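Local coordinates for protein probable hydrogenase maturation factor HypB (Methanocaldococcus jannaschii, PDB 2HF9) that probably hydrolyses GTP slowly to support nickel insertion during the maturation of [NiFe] hydrogenases, and binds zinc, at residues 39-44 with 140-145; 65-70 with 118-123. All blocks are in the same frame, centred on the assembly; numbering follows the deposited sequence.

Contact 1 (39-44 with 140-145); sequences VAFDFM and THKRIV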
loop_
_atom_site.group_PDB
_atom_site.type_symbol
_atom_site.label_atom_id
_atom_site.label_comp_id
_atom_site.label_asym_id
_atom_site.label_seq_id
_atom_site.Cartn_x
_atom_site.Cartn_y
_atom_site.Cartn_z
ATOM N N VAL A 39 20.205 -16.696 8.660
ATOM C CA VAL A 39 20.245 -15.399 7.996
ATOM C C VAL A 39 18.810 -14.988 7.676
ATOM O O VAL A 39 18.083 -15.722 6.998
ATOM C CB VAL A 39 21.144 -15.407 6.730
ATOM C CG1 VAL A 39 21.287 -13.997 6.173
ATOM C CG2 VAL A 39 22.527 -15.979 7.055
ATOM N N ALA A 40 18.406 -13.828 8.192
ATOM C CA ALA A 40 17.022 -13.368 8.101
ATOM C C ALA A 40 16.833 -12.175 7.169
ATOM O O ALA A 40 17.661 -11.261 7.133
ATOM C CB ALA A 40 16.477 -13.046 9.482
ATOM N N PHE A 41 15.720 -12.194 6.441
ATOM C CA PHE A 41 15.393 -11.173 5.450
ATOM C C PHE A 41 13.998 -10.590 5.690
ATOM O O PHE A 41 13.017 -11.329 5.823
ATOM C CB PHE A 41 15.489 -11.753 4.030
ATOM C CG PHE A 41 16.883 -12.163 3.626
ATOM C CD1 PHE A 41 17.365 -13.436 3.923
ATOM C CD2 PHE A 41 17.709 -11.282 2.932
ATOM C CE1 PHE A 41 18.653 -13.820 3.548
ATOM C CE2 PHE A 41 18.998 -11.661 2.547
ATOM C CZ PHE A 41 19.467 -12.935 2.858
ATOM N N ASP A 42 13.925 -9.263 5.740
ATOM C CA ASP A 42 12.671 -8.535 5.907
ATOM C C ASP A 42 12.156 -8.094 4.527
ATOM O O ASP A 42 12.766 -7.249 3.872
ATOM C CB ASP A 42 12.905 -7.331 6.841
ATOM C CG ASP A 42 11.654 -6.485 7.079
ATOM O OD1 ASP A 42 10.561 -6.808 6.575
ATOM O OD2 ASP A 42 11.773 -5.475 7.791
ATOM N N PHE A 43 11.048 -8.696 4.094
ATOM C CA PHE A 43 10.418 -8.373 2.817
ATOM C C PHE A 43 9.305 -7.357 3.031
ATOM O O PHE A 43 8.241 -7.693 3.558
ATOM C CB PHE A 43 9.845 -9.630 2.152
ATOM C CG PHE A 43 10.886 -10.586 1.646
ATOM C CD1 PHE A 43 11.494 -11.496 2.509
ATOM C CD2 PHE A 43 11.238 -10.600 0.300
ATOM C CE1 PHE A 43 12.456 -12.388 2.045
ATOM C CE2 PHE A 43 12.197 -11.492 -0.178
ATOM C CZ PHE A 43 12.806 -12.388 0.699
ATOM N N MET A 44 9.578 -6.117 2.634
ATOM C CA MET A 44 8.621 -5.020 2.701
ATOM C C MET A 44 8.133 -4.673 1.299
ATOM O O MET A 44 8.742 -5.075 0.310
ATOM C CB MET A 44 9.277 -3.775 3.320
ATOM C CG MET A 44 9.631 -3.897 4.800
ATOM S SD MET A 44 10.640 -2.505 5.360
ATOM C CE MET A 44 12.230 -2.947 4.654
ATOM N N THR A 140 16.481 -8.368 11.518
ATOM C CA THR A 140 16.910 -9.111 10.335
ATOM C C THR A 140 18.303 -8.659 9.905
ATOM O O THR A 140 18.786 -7.605 10.331
ATOM C CB THR A 140 15.914 -8.929 9.158
ATOM O OG1 THR A 140 15.760 -7.532 8.865
ATOM C CG2 THR A 140 14.557 -9.508 9.510
ATOM N N HIS A 141 18.946 -9.466 9.067
ATOM C CA HIS A 141 20.243 -9.117 8.497
ATOM C C HIS A 141 20.103 -8.155 7.322
ATOM O O HIS A 141 20.891 -7.217 7.185
ATOM C CB HIS A 141 21.002 -10.379 8.091
ATOM C CG HIS A 141 21.353 -11.255 9.251
ATOM N ND1 HIS A 141 20.513 -12.242 9.719
ATOM C CD2 HIS A 141 22.434 -11.262 10.064
ATOM C CE1 HIS A 141 21.073 -12.833 10.761
ATOM N NE2 HIS A 141 22.238 -12.256 10.991
ATOM N N LYS A 142 19.095 -8.383 6.481
ATOM C CA LYS A 142 18.852 -7.521 5.326
ATOM C C LYS A 142 17.386 -7.146 5.158
ATOM O O LYS A 142 16.478 -7.886 5.551
ATOM C CB LYS A 142 19.367 -8.160 4.025
ATOM C CG LYS A 142 20.863 -8.445 3.979
ATOM C CD LYS A 142 21.706 -7.180 3.867
ATOM C CE LYS A 142 23.184 -7.507 4.034
ATOM N NZ LYS A 142 24.014 -6.274 4.064
ATOM N N ARG A 143 17.177 -5.983 4.554
ATOM C CA ARG A 143 15.851 -5.487 4.255
ATOM C C ARG A 143 15.659 -5.404 2.746
ATOM O O ARG A 143 16.512 -4.877 2.025
ATOM C CB ARG A 143 15.645 -4.132 4.923
ATOM C CG ARG A 143 15.588 -4.222 6.447
ATOM C CD ARG A 143 15.882 -2.896 7.127
ATOM N NE ARG A 143 14.837 -1.892 6.908
ATOM C CZ ARG A 143 13.734 -1.769 7.646
ATOM N NH1 ARG A 143 13.499 -2.598 8.657
ATOM N NH2 ARG A 143 12.851 -0.822 7.360
ATOM N N ILE A 144 14.540 -5.945 2.277
ATOM C CA ILE A 144 14.215 -5.950 0.854
ATOM C C ILE A 144 12.906 -5.191 0.663
ATOM O O ILE A 144 11.906 -5.509 1.310
ATOM C CB ILE A 144 14.089 -7.400 0.297
ATOM C CG1 ILE A 144 15.405 -8.169 0.495
ATOM C CG2 ILE A 144 13.651 -7.387 -1.183
ATOM C CD1 ILE A 144 15.339 -9.651 0.182
ATOM N N VAL A 145 12.925 -4.169 -0.190
ATOM C CA VAL A 145 11.701 -3.448 -0.527
ATOM C C VAL A 145 11.271 -3.826 -1.939
ATOM O O VAL A 145 12.018 -3.638 -2.904
ATOM C CB VAL A 145 11.834 -1.904 -0.368
ATOM C CG1 VAL A 145 10.559 -1.194 -0.836
ATOM C CG2 VAL A 145 12.122 -1.539 1.074
HETATM O O HOH W 1 13.911 -5.238 9.447
#
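Asp-42 and Arg-143 leave the same face of the sheet side by side, yet their carboxylate and guanidinium planes stand 87° apart. Asp-42 OD2 lies 3.5 Å from Arg-143 NH1 but well out of the guanidinium plane, so the pair attracts by charge without an N-H aimed at the oxygen. A water bridges the two instead, donating to Asp-42 OD2 and accepting from Arg-143 NH1, and it also bonds Thr-140 OG1. Asp-42 OD1 turns to Asn-126, while Arg-143 NH2 bonds Pro-133 O and Thr-165 OG1. Met-44 crosses over one face of the same guanidinium. A bend at chi3 (-76°) brings its CE 3.3 Å above the plane near the rim, and its SD is 3.4 Å from Arg-143 NH2.

The two strands are parallel neighbours within the seven-stranded sheet of a P-loop GTPase, and 39-45 runs on into the probable phosphate-binding loop. Asp-42 N to Lys-142 O, Ile-144 N to Asp-42 O and Met-44 N to Ile-144 O form the backbone ladder between them. At its N-terminal end Ala-40 O receives both His-141 N and Lys-142 N. Just before strand 142-148, the His-141 side chain takes the place a strand carbonyl would probably have: its ND1 accepts a hydrogen bond from Ala-40 N (3.0 Å, N-H...N angle 174°). Its NE2 is held by Asn-34, which helps fix the ring's rotation.

On the other face Ile-144 lies alongside Phe-43, its CD1 over the ring, 4.1 Å from the centroid. Phe-41 CD2 packs 3.7 Å from Lys-142 CB, beyond which the lysine bends away to a salt bridge with Glu-224 of helix 211-224.

Contact 2 (65-70 with 118-123); sequences KYKIAC and EIDLLF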
loop_
_atom_site.group_PDB
_atom_site.type_symbol
_atom_site.label_atom_id
_atom_site.label_comp_id
_atom_site.label_asym_id
_atom_site.label_seq_id
_atom_site.Cartn_x
_atom_site.Cartn_y
_atom_site.Cartn_z
ATOM N N LYS A 65 19.515 -26.274 -0.990
ATOM C CA LYS A 65 20.763 -25.818 -0.397
ATOM C C LYS A 65 20.555 -25.368 1.046
ATOM O O LYS A 65 21.457 -25.506 1.876
ATOM C CB LYS A 65 21.326 -24.665 -1.232
ATOM C CG LYS A 65 22.730 -24.212 -0.872
ATOM C CD LYS A 65 23.261 -23.279 -1.949
ATOM C CE LYS A 65 24.568 -22.642 -1.538
ATOM N NZ LYS A 65 25.029 -21.655 -2.555
ATOM N N TYR A 66 19.368 -24.833 1.336
ATOM C CA TYR A 66 19.065 -24.274 2.655
ATOM C C TYR A 66 17.752 -24.793 3.218
ATOM O O TYR A 66 16.803 -25.051 2.475
ATOM C CB TYR A 66 18.975 -22.750 2.586
ATOM C CG TYR A 66 20.220 -22.054 2.102
ATOM C CD1 TYR A 66 20.313 -21.582 0.794
ATOM C CD2 TYR A 66 21.307 -21.862 2.954
ATOM C CE1 TYR A 66 21.459 -20.931 0.346
ATOM C CE2 TYR A 66 22.454 -21.217 2.518
ATOM C CZ TYR A 66 22.523 -20.755 1.216
ATOM O OH TYR A 66 23.660 -20.118 0.789
ATOM N N LYS A 67 17.705 -24.923 4.539
ATOM C CA LYS A 67 16.453 -25.167 5.248
ATOM C C LYS A 67 15.825 -23.805 5.530
ATOM O O LYS A 67 16.449 -22.933 6.138
ATOM C CB LYS A 67 16.704 -25.941 6.543
ATOM C CG LYS A 67 17.269 -27.344 6.317
ATOM C CD LYS A 67 17.851 -27.916 7.597
ATOM C CE LYS A 67 18.724 -29.129 7.322
ATOM N NZ LYS A 67 19.423 -29.562 8.565
ATOM N N ILE A 68 14.595 -23.621 5.066
ATOM C CA ILE A 68 13.983 -22.296 5.046
ATOM C C ILE A 68 12.732 -22.228 5.919
ATOM O O ILE A 68 11.878 -23.118 5.880
ATOM C CB ILE A 68 13.665 -21.844 3.590
ATOM C CG1 ILE A 68 14.944 -21.820 2.741
ATOM C CG2 ILE A 68 12.993 -20.464 3.572
ATOM C CD1 ILE A 68 14.702 -21.943 1.242
ATOM N N ALA A 69 12.653 -21.166 6.718
ATOM C CA ALA A 69 11.461 -20.856 7.499
ATOM C C ALA A 69 10.928 -19.502 7.065
ATOM O O ALA A 69 11.681 -18.667 6.556
ATOM C CB ALA A 69 11.782 -20.838 8.985
ATOM N N CYS A 70 9.630 -19.297 7.265
ATOM C CA CYS A 70 8.996 -18.009 7.009
ATOM C C CYS A 70 8.170 -17.507 8.184
ATOM O O CYS A 70 7.637 -18.292 8.973
ATOM C CB CYS A 70 8.093 -18.081 5.778
ATOM S SG CYS A 70 8.938 -18.557 4.270
ATOM N N GLU A 118 17.460 -26.101 12.926
ATOM C CA GLU A 118 17.050 -26.786 11.705
ATOM C C GLU A 118 16.614 -25.793 10.625
ATOM O O GLU A 118 15.873 -26.145 9.704
ATOM C CB GLU A 118 15.953 -27.814 11.999
ATOM C CG GLU A 118 16.478 -29.123 12.607
ATOM C CD GLU A 118 17.535 -29.805 11.740
ATOM O OE1 GLU A 118 17.255 -30.089 10.551
ATOM O OE2 GLU A 118 18.651 -30.057 12.251
ATOM N N ILE A 119 17.080 -24.553 10.752
ATOM C CA ILE A 119 16.774 -23.483 9.798
ATOM C C ILE A 119 18.069 -22.765 9.409
ATOM O O ILE A 119 18.917 -22.504 10.260
ATOM C CB ILE A 119 15.734 -22.462 10.385
ATOM C CG1 ILE A 119 14.389 -23.137 10.707
ATOM C CG2 ILE A 119 15.519 -21.262 9.453
ATOM C CD1 ILE A 119 13.697 -23.835 9.526
ATOM N N ASP A 120 18.222 -22.466 8.121
ATOM C CA ASP A 120 19.365 -21.696 7.628
ATOM C C ASP A 120 18.957 -20.281 7.197
ATOM O O ASP A 120 19.692 -19.316 7.422
ATOM C CB ASP A 120 20.048 -22.430 6.464
ATOM C CG ASP A 120 20.449 -23.856 6.823
ATOM O OD1 ASP A 120 21.143 -24.045 7.845
ATOM O OD2 ASP A 120 20.069 -24.787 6.082
ATOM N N LEU A 121 17.789 -20.180 6.564
ATOM C CA LEU A 121 17.267 -18.910 6.061
ATOM C C LEU A 121 15.893 -18.608 6.636
ATOM O O LEU A 121 15.043 -19.492 6.723
ATOM C CB LEU A 121 17.166 -18.922 4.530
ATOM C CG LEU A 121 18.415 -19.173 3.683
ATOM C CD1 LEU A 121 18.053 -19.135 2.203
ATOM C CD2 LEU A 121 19.508 -18.165 3.990
ATOM N N LEU A 122 15.683 -17.351 7.011
ATOM C CA LEU A 122 14.379 -16.887 7.469
ATOM C C LEU A 122 13.868 -15.760 6.578
ATOM O O LEU A 122 14.517 -14.720 6.449
ATOM C CB LEU A 122 14.448 -16.422 8.932
ATOM C CG LEU A 122 13.178 -15.818 9.548
ATOM C CD1 LEU A 122 12.022 -16.811 9.570
ATOM C CD2 LEU A 122 13.461 -15.295 10.952
ATOM N N PHE A 123 12.711 -15.980 5.962
ATOM C CA PHE A 123 12.058 -14.955 5.152
ATOM C C PHE A 123 10.855 -14.421 5.916
ATOM O O PHE A 123 9.929 -15.172 6.234
ATOM C CB PHE A 123 11.597 -15.507 3.792
ATOM C CG PHE A 123 12.709 -16.053 2.923
ATOM C CD1 PHE A 123 12.455 -17.127 2.064
ATOM C CD2 PHE A 123 13.988 -15.501 2.946
ATOM C CE1 PHE A 123 13.458 -17.647 1.243
ATOM C CE2 PHE A 123 15.006 -16.016 2.133
ATOM C CZ PHE A 123 14.737 -17.095 1.279
#
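Polar bonds gather where Lys-67 meets Asp-120. Lys-67 N points almost straight (177°) at Asp-120 OD2, 2.8 Å away, meeting it on its anti side and somewhat out of the carboxylate plane. With chi1 at -55° the carboxylate sits beside its own backbone N, and that N donates to Lys-67 O over 2.7 Å; Leu-121 N is a second donor to the same carbonyl. With an alanine in place of Asp-120, Lys-67 N would probably lose its side-chain acceptor, and the approach to the paired strands is likely to be less firmly fixed. Lys-67 stretches its chain so that NZ makes a salt bridge to Glu-118 OE1 at 3.0 Å, from above the carboxylate plane.

Parallel pairing follows in the sheet of the nucleotide-binding domain: Ala-69 N donates to Leu-121 O and Phe-123 N to Ala-69 O.

Apolar contacts lie on both faces. Leu-121 lies over one face of the Tyr-66 ring, CD2 near the rim and CG in an off-centre CH-pi contact, with its CD1 3.6 Å from Tyr-66 CD1; the tyrosine hydroxyl bonds Glu-219. Ile-68 CG2 comes within 3.7 Å of Phe-123 CE1, where helix 51-62 packs. From the reverse face Ala-69 CB meets Ile-119 CD1 at 3.6 Å.

How the contacts relate
From the N terminus, strand 39-45 comes first and passes through helix 51-62 to segment 65-70, which opens contact 2. The chain then makes strand 90-95 and helix 104-111 before 118-123 returns to close that loop, and 140-145 afterwards closes the longer loop of contact 1. Contact 2 is therefore nested inside contact 1. In the sheet the four strands lie in the order 68-74, 121-125, 39-45, 142-148, so the contacts are the two flanking pairings of this run. The middle pairing joins them: Phe-41 N probably bonds Leu-122 O, Leu-122 N probably bonds Val-39 O, and the Phe-43 and Phe-123 rings meet nearly perpendicular next to helix 51-62.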